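Local coordinates for putative metal-dependent phosphoesterase (Bifidobacterium adolescentis, PDB 3O0F), which hydrolyses phosphoesters at a trinuclear metal centre of iron and zinc, and binds adenosine monophosphate beside it, at residues D49-T53 with R141-G145; I76-D80 with S182-V188; D131-V136 with H148-A152; F90-P94 with L285-L291. One frame throughout, in Å; residues are numbered along the deposited sequence.

Contact 1 of 4, residues D49-T53 with R141-G145. With ZN (zinc ion), chain C; EDO (1,2-ethanediol), chain H.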
loop_
_atom_site.group_PDB
_atom_site.type_symbol
_atom_site.label_atom_id
_atom_site.label_comp_id
_atom_site.label_asym_id
_atom_site.label_seq_id
_atom_site.Cartn_x
_atom_site.Cartn_y
_atom_site.Cartn_z
ATOM N N ASP A 49 0.436 -1.885 5.161
ATOM C CA ASP A 49 1.824 -1.950 4.732
ATOM C C ASP A 49 2.079 -2.880 3.526
ATOM O O ASP A 49 1.331 -3.828 3.288
ATOM C CB ASP A 49 2.724 -2.368 5.901
ATOM C CG ASP A 49 2.868 -1.263 6.937
ATOM O OD1 ASP A 49 3.317 -0.160 6.535
ATOM O OD2 ASP A 49 2.533 -1.506 8.118
ATOM N N HIS A 50 3.159 -2.597 2.798
ATOM C CA HIS A 50 3.541 -3.335 1.586
ATOM C C HIS A 50 3.936 -4.774 1.925
ATOM O O HIS A 50 4.799 -4.984 2.763
ATOM C CB HIS A 50 4.742 -2.657 0.931
ATOM C CG HIS A 50 4.453 -1.291 0.434
ATOM N ND1 HIS A 50 3.832 -1.068 -0.775
ATOM C CD2 HIS A 50 4.690 -0.069 0.974
ATOM C CE1 HIS A 50 3.681 0.231 -0.950
ATOM N NE2 HIS A 50 4.215 0.853 0.081
ATOM N N ASP A 51 3.262 -5.741 1.298
ATOM C CA ASP A 51 3.669 -7.172 1.277
ATOM C C ASP A 51 3.938 -7.818 2.661
ATOM O O ASP A 51 4.888 -8.573 2.830
ATOM C CB ASP A 51 4.872 -7.312 0.345
ATOM C CG ASP A 51 4.607 -6.707 -1.016
ATOM O OD1 ASP A 51 3.625 -7.145 -1.653
ATOM O OD2 ASP A 51 5.351 -5.791 -1.457
ATOM N N THR A 52 3.115 -7.464 3.648
ATOM C CA THR A 52 3.325 -7.897 5.024
ATOM C C THR A 52 2.077 -7.736 5.897
ATOM O O THR A 52 1.204 -6.886 5.634
ATOM C CB THR A 52 4.486 -7.095 5.692
ATOM O OG1 THR A 52 4.868 -7.715 6.933
ATOM C CG2 THR A 52 4.078 -5.601 5.932
ATOM N N THR A 53 2.044 -8.532 6.971
ATOM C CA THR A 53 1.124 -8.323 8.108
ATOM C C THR A 53 1.895 -8.060 9.395
ATOM O O THR A 53 1.351 -8.197 10.494
ATOM C CB THR A 53 0.257 -9.589 8.327
ATOM O OG1 THR A 53 1.126 -10.706 8.606
ATOM C CG2 THR A 53 -0.545 -9.875 7.086
ATOM N N ARG A 141 11.601 -7.190 10.045
ATOM C CA ARG A 141 10.143 -7.120 9.987
ATOM C C ARG A 141 9.628 -5.981 9.093
ATOM O O ARG A 141 8.417 -5.825 8.931
ATOM C CB ARG A 141 9.551 -7.013 11.385
ATOM C CG ARG A 141 9.620 -8.313 12.186
ATOM C CD ARG A 141 8.740 -8.266 13.426
ATOM N NE ARG A 141 9.146 -7.156 14.283
ATOM C CZ ARG A 141 8.412 -6.620 15.259
ATOM N NH1 ARG A 141 7.212 -7.091 15.556
ATOM N NH2 ARG A 141 8.889 -5.588 15.949
ATOM N N THR A 142 10.554 -5.188 8.551
ATOM C CA THR A 142 10.246 -4.132 7.618
ATOM C C THR A 142 10.386 -4.651 6.184
ATOM O O THR A 142 11.395 -5.225 5.827
ATOM C CB THR A 142 11.178 -2.907 7.799
ATOM O OG1 THR A 142 10.905 -2.254 9.061
ATOM C CG2 THR A 142 11.002 -1.901 6.657
ATOM N N THR A 143 9.358 -4.433 5.376
ATOM C CA THR A 143 9.398 -4.664 3.924
ATOM C C THR A 143 10.167 -3.546 3.231
ATOM O O THR A 143 9.708 -2.401 3.187
ATOM C CB THR A 143 7.991 -4.665 3.332
ATOM O OG1 THR A 143 7.195 -5.679 3.955
ATOM C CG2 THR A 143 8.033 -4.893 1.808
ATOM N N ILE A 144 11.318 -3.892 2.647
ATOM C CA ILE A 144 12.253 -2.909 2.119
ATOM C C ILE A 144 11.938 -2.544 0.664
ATOM O O ILE A 144 11.409 -3.346 -0.099
ATOM C CB ILE A 144 13.662 -3.483 2.149
ATOM C CG1 ILE A 144 14.724 -2.367 2.152
ATOM C CG2 ILE A 144 13.856 -4.423 0.941
ATOM C CD1 ILE A 144 16.156 -2.860 2.492
ATOM N N GLY A 145 12.314 -1.344 0.257
ATOM C CA GLY A 145 12.203 -0.979 -1.140
ATOM C C GLY A 145 12.927 0.318 -1.409
ATOM O O GLY A 145 13.786 0.733 -0.632
HETATM ZN ZN ZN C . 4.315 2.923 0.539
HETATM C C1 EDO H . 8.004 0.372 -0.442
HETATM O O1 EDO H . 8.040 -0.346 -1.677
HETATM C C2 EDO H . 8.938 -0.274 0.574
HETATM O O2 EDO H . 8.213 -1.339 1.209
HETATM O O HOH W 1 7.554 -6.681 6.589
#
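The zinc corner of the trinuclear metal site of this PHP-domain phosphoesterase is where H50 meets T143. The backbone carbonyl of H50 takes a hydrogen bond from the T143 hydroxyl, OG1 to O 2.8 Å, the donor standing almost in line with the C=O (162°). T143 can reach it because OG1 lies beside its own backbone N (chi1 -59°), while its methyl CG2 is turned to the CB of H50, 4.1 Å away. A small branched residue suits this place: one arm bonds, the other packs. The same OG1 also accepts from a bridging water, which donates to R141 O as well and meets the hydroxyl of T52, water to T52 OG1 2.9 Å. The T52 and T143 side chains run alongside in opposite senses, T52 CB coming to 3.5 Å from T143 OG1. The bond from T143 thus holds the H50 peptide, while the imidazole binds zinc through NE2 at 2.1 Å, in company with D25 and H263. Over one ring face, toward its rim, sits C1 of an ethanediol, probably from the crystallisation liquor, whose O2 donates to T143 O (2.7 Å). Next door, the D51 carboxylate is bonded to T77 and to R110, an AMP-binding arginine, and G145 at the far end of 141-145 touches the nucleotide. A metal-binding histidine in the loop after a parallel strand, its main chain secured by a neighbouring loop, is in keeping with the PHP fold, whose metal site gathers ligands from such strand ends.

Contact 2 of 4, residues I76-D80 with S182-V188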
loop_
_atom_site.group_PDB
_atom_site.type_symbol
_atom_site.label_atom_id
_atom_site.label_comp_id
_atom_site.label_asym_id
_atom_site.label_seq_id
_atom_site.Cartn_x
_atom_site.Cartn_y
_atom_site.Cartn_z
ATOM N N ILE A 76 -0.428 -5.088 -1.662
ATOM C CA ILE A 76 0.306 -6.154 -2.310
ATOM C C ILE A 76 0.830 -5.639 -3.642
ATOM O O ILE A 76 0.055 -5.152 -4.491
ATOM C CB ILE A 76 -0.581 -7.396 -2.556
ATOM C CG1 ILE A 76 -1.228 -7.837 -1.239
ATOM C CG2 ILE A 76 0.251 -8.547 -3.194
ATOM C CD1 ILE A 76 -2.222 -8.983 -1.375
ATOM N N THR A 77 2.133 -5.815 -3.828
ATOM C CA THR A 77 2.800 -5.450 -5.076
ATOM C C THR A 77 2.478 -6.490 -6.158
ATOM O O THR A 77 2.645 -7.682 -5.936
ATOM C CB THR A 77 4.361 -5.429 -4.838
ATOM O OG1 THR A 77 4.663 -4.722 -3.632
ATOM C CG2 THR A 77 5.138 -4.771 -5.997
ATOM N N ALA A 78 2.017 -6.048 -7.315
ATOM C CA ALA A 78 1.602 -6.937 -8.351
ATOM C C ALA A 78 1.864 -6.322 -9.736
ATOM O O ALA A 78 2.250 -5.157 -9.842
ATOM C CB ALA A 78 0.107 -7.336 -8.168
ATOM N N VAL A 79 1.687 -7.131 -10.774
ATOM C CA VAL A 79 1.850 -6.681 -12.153
ATOM C C VAL A 79 0.781 -7.283 -13.048
ATOM O O VAL A 79 0.378 -8.428 -12.854
ATOM C CB VAL A 79 3.264 -7.038 -12.730
ATOM C CG1 VAL A 79 3.562 -8.531 -12.581
ATOM C CG2 VAL A 79 3.346 -6.638 -14.193
ATOM N N ASP A 80 0.341 -6.515 -14.043
ATOM C CA ASP A 80 -0.606 -6.987 -15.048
ATOM C C ASP A 80 -0.163 -6.612 -16.480
ATOM O O ASP A 80 -0.208 -5.445 -16.888
ATOM C CB ASP A 80 -1.991 -6.430 -14.735
ATOM C CG ASP A 80 -3.085 -7.184 -15.442
ATOM O OD1 ASP A 80 -2.859 -7.546 -16.617
ATOM O OD2 ASP A 80 -4.174 -7.375 -14.847
ATOM N N SER A 182 7.383 -9.623 -9.436
ATOM C CA SER A 182 6.108 -9.494 -8.739
ATOM C C SER A 182 5.118 -10.530 -9.192
ATOM O O SER A 182 5.119 -10.899 -10.367
ATOM C CB SER A 182 5.486 -8.140 -9.055
ATOM O OG SER A 182 6.226 -7.119 -8.421
ATOM N N PRO A 183 4.203 -10.933 -8.294
ATOM C CA PRO A 183 3.163 -11.853 -8.769
ATOM C C PRO A 183 2.162 -11.135 -9.697
ATOM O O PRO A 183 2.071 -9.890 -9.684
ATOM C CB PRO A 183 2.482 -12.314 -7.477
ATOM C CG PRO A 183 2.713 -11.197 -6.496
ATOM C CD PRO A 183 4.092 -10.658 -6.850
ATOM N N SER A 184 1.419 -11.891 -10.482
ATOM C CA SER A 184 0.383 -11.290 -11.303
ATOM C C SER A 184 -0.832 -10.909 -10.448
ATOM O O SER A 184 -1.056 -11.456 -9.358
ATOM C CB SER A 184 -0.067 -12.240 -12.392
ATOM O OG SER A 184 -0.805 -13.294 -11.787
ATOM N N THR A 185 -1.602 -9.958 -10.955
ATOM C CA THR A 185 -2.874 -9.575 -10.337
ATOM C C THR A 185 -3.828 -10.774 -10.240
ATOM O O THR A 185 -4.513 -10.893 -9.249
ATOM C CB THR A 185 -3.564 -8.443 -11.091
ATOM O OG1 THR A 185 -3.695 -8.792 -12.472
ATOM C CG2 THR A 185 -2.750 -7.138 -10.955
ATOM N N HIS A 186 -3.826 -11.669 -11.223
ATOM C CA HIS A 186 -4.698 -12.850 -11.158
ATOM C C HIS A 186 -4.311 -13.781 -10.004
ATOM O O HIS A 186 -5.182 -14.348 -9.338
ATOM C CB HIS A 186 -4.677 -13.622 -12.476
ATOM C CG HIS A 186 -4.770 -12.738 -13.683
ATOM N ND1 HIS A 186 -5.813 -11.855 -13.877
ATOM C CD2 HIS A 186 -3.950 -12.599 -14.752
ATOM C CE1 HIS A 186 -5.626 -11.202 -15.013
ATOM N NE2 HIS A 186 -4.500 -11.633 -15.560
ATOM N N GLU A 187 -3.012 -13.925 -9.772
ATOM C CA GLU A 187 -2.531 -14.722 -8.667
ATOM C C GLU A 187 -2.835 -14.048 -7.347
ATOM O O GLU A 187 -3.298 -14.711 -6.422
ATOM C CB GLU A 187 -1.022 -15.004 -8.709
ATOM C CG GLU A 187 -0.680 -15.903 -7.512
ATOM C CD GLU A 187 0.763 -16.289 -7.334
ATOM O OE1 GLU A 187 1.648 -15.711 -8.012
ATOM O OE2 GLU A 187 0.983 -17.196 -6.488
ATOM N N VAL A 188 -2.572 -12.757 -7.244
ATOM C CA VAL A 188 -2.878 -12.003 -6.001
ATOM C C VAL A 188 -4.364 -12.073 -5.649
ATOM O O VAL A 188 -4.737 -12.379 -4.500
ATOM C CB VAL A 188 -2.380 -10.556 -6.104
ATOM C CG1 VAL A 188 -2.988 -9.660 -4.966
ATOM C CG2 VAL A 188 -0.812 -10.545 -6.071
HETATM O O HOH W 2 -3.384 -10.028 -17.359
#
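T185 donates its hydroxyl to the carboxylate of D80, OG1 to OD2 2.8 Å, approaching from well above the carboxylate plane, and the two side chains cross at about a right angle. Here the end of strand 70-80 in the mixed sheet meets the N-terminus of helix 185-194. D80 OD1 also accepts from a water, 2.6 Å from it, which may lead on to H186, though that side chain has two conformers and the link is less certain. Two backbone bonds make a single beta bridge of V79 with S184: V79 N donates to P183 O (3.0 Å), and T185 N donates to V79 O (3.1 Å), so the first turn of the helix spends one of its N-H groups on the strand. S184 is the N-cap. Its OG, held between its own backbone N and carbonyl carbon (chi1 71°), accepts from E187 N at 3.1 Å, a task that fits a short hydroxyl side chain. P183, with no N-H to offer, lays CD against T77 O, while the T77 hydroxyl is bonded to D51. Toward the start of the strand segment the contact becomes apolar: the small A78 leaves room for V188, whose CG2 lies 3.9 Å from A78 CB and meets CG2 of I76 tip to tip at 3.7 Å.

Contact 3 of 4, residues D131-V136 with H148-A152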
loop_
_atom_site.group_PDB
_atom_site.type_symbol
_atom_site.label_atom_id
_atom_site.label_comp_id
_atom_site.label_asym_id
_atom_site.label_seq_id
_atom_site.Cartn_x
_atom_site.Cartn_y
_atom_site.Cartn_z
ATOM N N ASP A 131 23.895 2.188 5.390
ATOM C CA ASP A 131 23.144 3.432 5.510
ATOM C C ASP A 131 21.664 3.139 5.223
ATOM O O ASP A 131 20.764 3.675 5.877
ATOM C CB ASP A 131 23.688 4.497 4.548
ATOM C CG ASP A 131 25.173 4.791 4.775
ATOM O OD1 ASP A 131 25.667 4.608 5.924
ATOM O OD2 ASP A 131 25.848 5.205 3.799
ATOM N N VAL A 132 21.417 2.242 4.276
ATOM C CA VAL A 132 20.018 1.862 3.953
ATOM C C VAL A 132 19.418 1.066 5.095
ATOM O O VAL A 132 18.288 1.333 5.534
ATOM C CB VAL A 132 19.902 1.080 2.640
ATOM C CG1 VAL A 132 18.429 0.705 2.369
ATOM C CG2 VAL A 132 20.485 1.902 1.487
ATOM N N LEU A 133 20.166 0.079 5.573
ATOM C CA LEU A 133 19.733 -0.709 6.715
ATOM C C LEU A 133 19.416 0.197 7.905
ATOM O O LEU A 133 18.481 -0.073 8.635
ATOM C CB LEU A 133 20.771 -1.770 7.099
ATOM C CG LEU A 133 20.878 -3.034 6.240
ATOM C CD1 LEU A 133 21.873 -4.023 6.892
ATOM C CD2 LEU A 133 19.506 -3.691 6.012
ATOM N N ALA A 134 20.154 1.295 8.076
ATOM C CA ALA A 134 19.809 2.276 9.114
ATOM C C ALA A 134 18.433 2.914 8.962
ATOM O O ALA A 134 17.876 3.411 9.961
ATOM C CB ALA A 134 20.925 3.375 9.246
ATOM N N GLN A 135 17.855 2.890 7.746
ATOM C CA GLN A 135 16.542 3.525 7.499
ATOM C C GLN A 135 15.378 2.519 7.569
ATOM O O GLN A 135 14.204 2.917 7.477
ATOM C CB GLN A 135 16.515 4.216 6.123
ATOM C CG GLN A 135 17.501 5.363 5.947
ATOM C CD GLN A 135 17.321 6.481 6.967
ATOM O OE1 GLN A 135 16.206 6.833 7.320
ATOM N NE2 GLN A 135 18.433 7.020 7.464
ATOM N N VAL A 136 15.718 1.229 7.702
ATOM C CA VAL A 136 14.753 0.137 7.854
ATOM C C VAL A 136 14.393 -0.046 9.350
ATOM O O VAL A 136 15.132 -0.713 10.081
ATOM C CB VAL A 136 15.378 -1.157 7.278
ATOM C CG1 VAL A 136 14.482 -2.330 7.448
ATOM C CG2 VAL A 136 15.718 -0.971 5.808
ATOM N N HIS A 148 13.505 3.387 1.298
ATOM C CA HIS A 148 14.599 3.268 2.222
ATOM C C HIS A 148 15.928 3.691 1.605
ATOM O O HIS A 148 16.756 4.251 2.295
ATOM C CB HIS A 148 14.679 1.841 2.792
ATOM C CG HIS A 148 13.394 1.400 3.418
ATOM N ND1 HIS A 148 12.443 0.689 2.726
ATOM C CD2 HIS A 148 12.868 1.643 4.638
ATOM C CE1 HIS A 148 11.382 0.516 3.492
ATOM N NE2 HIS A 148 11.631 1.060 4.671
ATOM N N ILE A 149 16.118 3.422 0.318
ATOM C CA ILE A 149 17.225 3.998 -0.429
ATOM C C ILE A 149 17.104 5.525 -0.469
ATOM O O ILE A 149 18.066 6.232 -0.179
ATOM C CB ILE A 149 17.317 3.500 -1.899
ATOM C CG1 ILE A 149 17.368 1.972 -1.990
ATOM C CG2 ILE A 149 18.570 4.105 -2.586
ATOM C CD1 ILE A 149 17.554 1.439 -3.432
ATOM N N ALA A 150 15.939 6.041 -0.854
ATOM C CA ALA A 150 15.743 7.501 -0.891
ATOM C C ALA A 150 16.069 8.108 0.458
ATOM O O ALA A 150 16.812 9.080 0.532
ATOM C CB ALA A 150 14.308 7.854 -1.314
ATOM N N ASP A 151 15.530 7.521 1.535
ATOM C CA ASP A 151 15.830 7.986 2.887
ATOM C C ASP A 151 17.332 7.998 3.203
ATOM O O ASP A 151 17.820 8.937 3.832
ATOM C CB ASP A 151 15.105 7.129 3.940
ATOM C CG ASP A 151 13.568 7.323 3.918
ATOM O OD1 ASP A 151 13.086 8.336 3.311
ATOM O OD2 ASP A 151 12.842 6.449 4.506
ATOM N N ALA A 152 18.055 6.948 2.808
ATOM C CA ALA A 152 19.492 6.909 3.065
ATOM C C ALA A 152 20.199 8.059 2.318
ATOM O O ALA A 152 21.152 8.654 2.850
ATOM C CB ALA A 152 20.082 5.562 2.698
HETATM O O HOH W 3 12.777 5.217 6.813
#
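One water joins Q135 O, at 2.8 Å, to the carboxylate of D151, whose OD2 is 2.6 Å from it, although the water has more acceptors around it than protons to give. This is packing of two helices within the PHP domain: the last turn of helix 129-133, running into the type I turn L133-V136, lies against helix 146-155. No direct hydrogen bond crosses the contact. Q135 comes toward the other helix with its chain bent at chi2 (-58°), which brings CG to 3.6 Å from A152 N and lays the amide over D151; OE1 meets the CB there, and amide and carboxylate planes stand 75° apart. The D151 carboxylate itself has a stronger partner, R162, an arginine that binds AMP, so D151 probably helps position that arginine, with Q135 packed against the D151 CB. H148 presents the edge of its ring: Q135 O lies in the ring plane at that edge, 3.4 Å from CD2, a close approach of a polarised C-H to a carbonyl. The ring nitrogens are engaged beyond, NE2 with S24 O and ND1 with G145 N, which probably fixes the rotation of the ring. The V136 and H148 side chains run at about a right angle, CG2 to CD2 4.0 Å. A152 is small enough to let its CA come within 5.2 Å of V132 CA, and its CB rests 3.9 Å from V132 CG2.

Contact 4 of 4, residues F90-P94 with L285-L291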
loop_
_atom_site.group_PDB
_atom_site.type_symbol
_atom_site.label_atom_id
_atom_site.label_comp_id
_atom_site.label_asym_id
_atom_site.label_seq_id
_atom_site.Cartn_x
_atom_site.Cartn_y
_atom_site.Cartn_z
ATOM N N PHE A 90 -7.798 -6.688 2.483
ATOM C CA PHE A 90 -8.243 -6.461 3.853
ATOM C C PHE A 90 -8.906 -7.719 4.433
ATOM O O PHE A 90 -9.590 -8.476 3.713
ATOM C CB PHE A 90 -9.278 -5.343 3.904
ATOM C CG PHE A 90 -8.753 -4.013 3.450
ATOM C CD1 PHE A 90 -7.924 -3.265 4.282
ATOM C CD2 PHE A 90 -9.077 -3.528 2.202
ATOM C CE1 PHE A 90 -7.398 -2.037 3.840
ATOM C CE2 PHE A 90 -8.608 -2.285 1.772
ATOM C CZ PHE A 90 -7.760 -1.558 2.593
ATOM N N GLN A 91 -8.753 -7.858 5.741
ATOM C CA GLN A 91 -9.520 -8.827 6.539
ATOM C C GLN A 91 -9.435 -10.241 6.006
ATOM O O GLN A 91 -10.452 -10.911 5.796
ATOM C CB GLN A 91 -10.981 -8.355 6.683
ATOM C CG GLN A 91 -11.090 -6.981 7.425
ATOM C CD GLN A 91 -10.697 -7.059 8.896
ATOM O OE1 GLN A 91 -9.779 -6.366 9.343
ATOM N NE2 GLN A 91 -11.410 -7.898 9.665
ATOM N N TYR A 92 -8.213 -10.696 5.784
ATOM C CA TYR A 92 -7.958 -12.077 5.341
ATOM C C TYR A 92 -7.236 -12.833 6.443
ATOM O O TYR A 92 -6.683 -12.220 7.363
ATOM C CB TYR A 92 -7.157 -12.094 4.050
ATOM C CG TYR A 92 -5.826 -11.447 4.150
ATOM C CD1 TYR A 92 -4.714 -12.166 4.531
ATOM C CD2 TYR A 92 -5.675 -10.100 3.859
ATOM C CE1 TYR A 92 -3.481 -11.576 4.614
ATOM C CE2 TYR A 92 -4.442 -9.481 3.953
ATOM C CZ TYR A 92 -3.352 -10.217 4.316
ATOM O OH TYR A 92 -2.139 -9.601 4.408
ATOM N N ASP A 93 -7.226 -14.158 6.357
ATOM C CA ASP A 93 -6.513 -14.983 7.346
ATOM C C ASP A 93 -4.996 -14.833 7.234
ATOM O O ASP A 93 -4.396 -15.278 6.264
ATOM C CB ASP A 93 -6.926 -16.441 7.201
ATOM C CG ASP A 93 -6.109 -17.389 8.053
ATOM O OD1 ASP A 93 -5.298 -16.937 8.926
ATOM O OD2 ASP A 93 -6.252 -18.611 7.779
ATOM N N PRO A 94 -4.357 -14.199 8.225
ATOM C CA PRO A 94 -2.907 -13.949 8.077
ATOM C C PRO A 94 -2.031 -15.205 8.084
ATOM O O PRO A 94 -0.920 -15.172 7.597
ATOM C CB PRO A 94 -2.587 -13.038 9.262
ATOM C CG PRO A 94 -3.568 -13.406 10.299
ATOM C CD PRO A 94 -4.853 -13.730 9.536
ATOM N N LEU A 285 -15.979 -5.473 6.109
ATOM C CA LEU A 285 -15.901 -6.254 7.340
ATOM C C LEU A 285 -16.765 -7.498 7.258
ATOM O O LEU A 285 -16.376 -8.609 7.715
ATOM C CB LEU A 285 -16.319 -5.395 8.532
ATOM C CG LEU A 285 -15.243 -4.433 9.077
ATOM C CD1 LEU A 285 -15.862 -3.427 10.022
ATOM C CD2 LEU A 285 -14.112 -5.163 9.784
ATOM N N CYS A 286 -17.950 -7.307 6.680
ATOM C CA CYS A 286 -18.912 -8.398 6.473
ATOM C C CYS A 286 -18.452 -9.418 5.455
ATOM O O CYS A 286 -18.689 -10.606 5.647
ATOM C CB CYS A 286 -20.300 -7.861 6.112
ATOM S SG CYS A 286 -21.073 -6.950 7.465
ATOM N N ARG A 287 -17.757 -8.990 4.405
ATOM C CA ARG A 287 -17.222 -9.922 3.456
ATOM C C ARG A 287 -15.987 -10.645 3.908
ATOM O O ARG A 287 -15.774 -11.759 3.463
ATOM C CB ARG A 287 -16.828 -9.243 2.145
ATOM C CG ARG A 287 -17.963 -8.776 1.414
ATOM C CD ARG A 287 -17.548 -8.385 0.046
ATOM N NE ARG A 287 -18.615 -7.618 -0.506
ATOM C CZ ARG A 287 -18.691 -7.192 -1.748
ATOM N NH1 ARG A 287 -17.731 -7.461 -2.641
ATOM N NH2 ARG A 287 -19.765 -6.499 -2.068
ATOM N N GLY A 288 -15.149 -9.999 4.711
ATOM C CA GLY A 288 -13.867 -10.572 5.163
ATOM C C GLY A 288 -13.992 -11.564 6.317
ATOM O O GLY A 288 -15.092 -11.928 6.764
ATOM N N VAL A 289 -12.837 -12.053 6.741
ATOM C CA VAL A 289 -12.697 -13.015 7.792
ATOM C C VAL A 289 -12.907 -12.301 9.149
ATOM O O VAL A 289 -12.516 -11.133 9.329
ATOM C CB VAL A 289 -11.253 -13.609 7.734
ATOM C CG1 VAL A 289 -10.933 -14.440 8.957
ATOM C CG2 VAL A 289 -11.082 -14.461 6.429
ATOM N N ASP A 290 -13.522 -13.008 10.080
ATOM C CA ASP A 290 -13.686 -12.513 11.451
ATOM C C ASP A 290 -12.377 -12.732 12.186
ATOM O O ASP A 290 -12.058 -13.853 12.559
ATOM C CB ASP A 290 -14.832 -13.275 12.107
ATOM C CG ASP A 290 -15.148 -12.815 13.547
ATOM O OD1 ASP A 290 -14.311 -12.160 14.232
ATOM O OD2 ASP A 290 -16.281 -13.125 13.982
ATOM N N LEU A 291 -11.603 -11.672 12.360
ATOM C CA LEU A 291 -10.288 -11.771 13.035
ATOM C C LEU A 291 -10.358 -11.396 14.519
ATOM O O LEU A 291 -9.334 -11.383 15.197
ATOM C CB LEU A 291 -9.253 -10.867 12.326
ATOM C CG LEU A 291 -8.916 -11.300 10.879
ATOM C CD1 LEU A 291 -8.120 -10.231 10.126
ATOM C CD2 LEU A 291 -8.190 -12.664 10.841
HETATM O O HOH W 4 -14.105 -8.966 8.849
HETATM O O HOH W 5 -11.959 -8.654 12.488
#
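The loop that leaves strand 83-90 and leads to helix 97-124 is joined here to the end of helix 278-287 and the residues after it. Q91 and V289 are joined by a backbone bond: V289 N donates to Q91 O at 2.8 Å, nearly straight at 168°. G288, the first residue to leave helical geometry and without a side chain, lets the backbones come to 4.9 Å between its CA and that of Q91. The Q91 side chain, bent at chi2 (-68°), sends its amide nitrogen between two waters, each 3.0 Å from NE2. One of these waters also donates to L285 O and V289 O, and the other accepts from L291 N, while Q91 OE1 is taken by L72 N on the neighbouring strand. Leucines flank the polar patch: L285 CD2 comes to 3.8 Å from Q91 NE2, and L291 CD2 lies alongside P94 CD at 3.7 Å. V289 turns CG2 toward the D93 backbone. The implication is that one glutamine amide, using both its donor and its acceptor ends, ties the post-helix turn through water to the end of strand 83-90 and its neighbour 70-80, in the middle of the sheet, with leucine methyls packed beside it.

In the fold
Contact 1 is the most buried and lies nearest the centre of the chain; contacts 2, 3 and 4 are partly buried and farther out. Contacts 1 and 2 touch, the zinc-bearing loop beside strand 70-80, yet one rests on metal ligation and a hydroxyl-to-carbonyl bond, the other on strand-to-helix backbone bonding. Contact 3 adjoins contact 1 through T142 against V136, on the same side of the chain, and contributes helix packing with water but no direct hydrogen bond. Contact 4 lies across the chain's centre from contact 3, about 33 Å between centres, and touches contact 1 where T53 meets Y92; it relies on a backbone bond and a water-linked glutamine amide beside leucines.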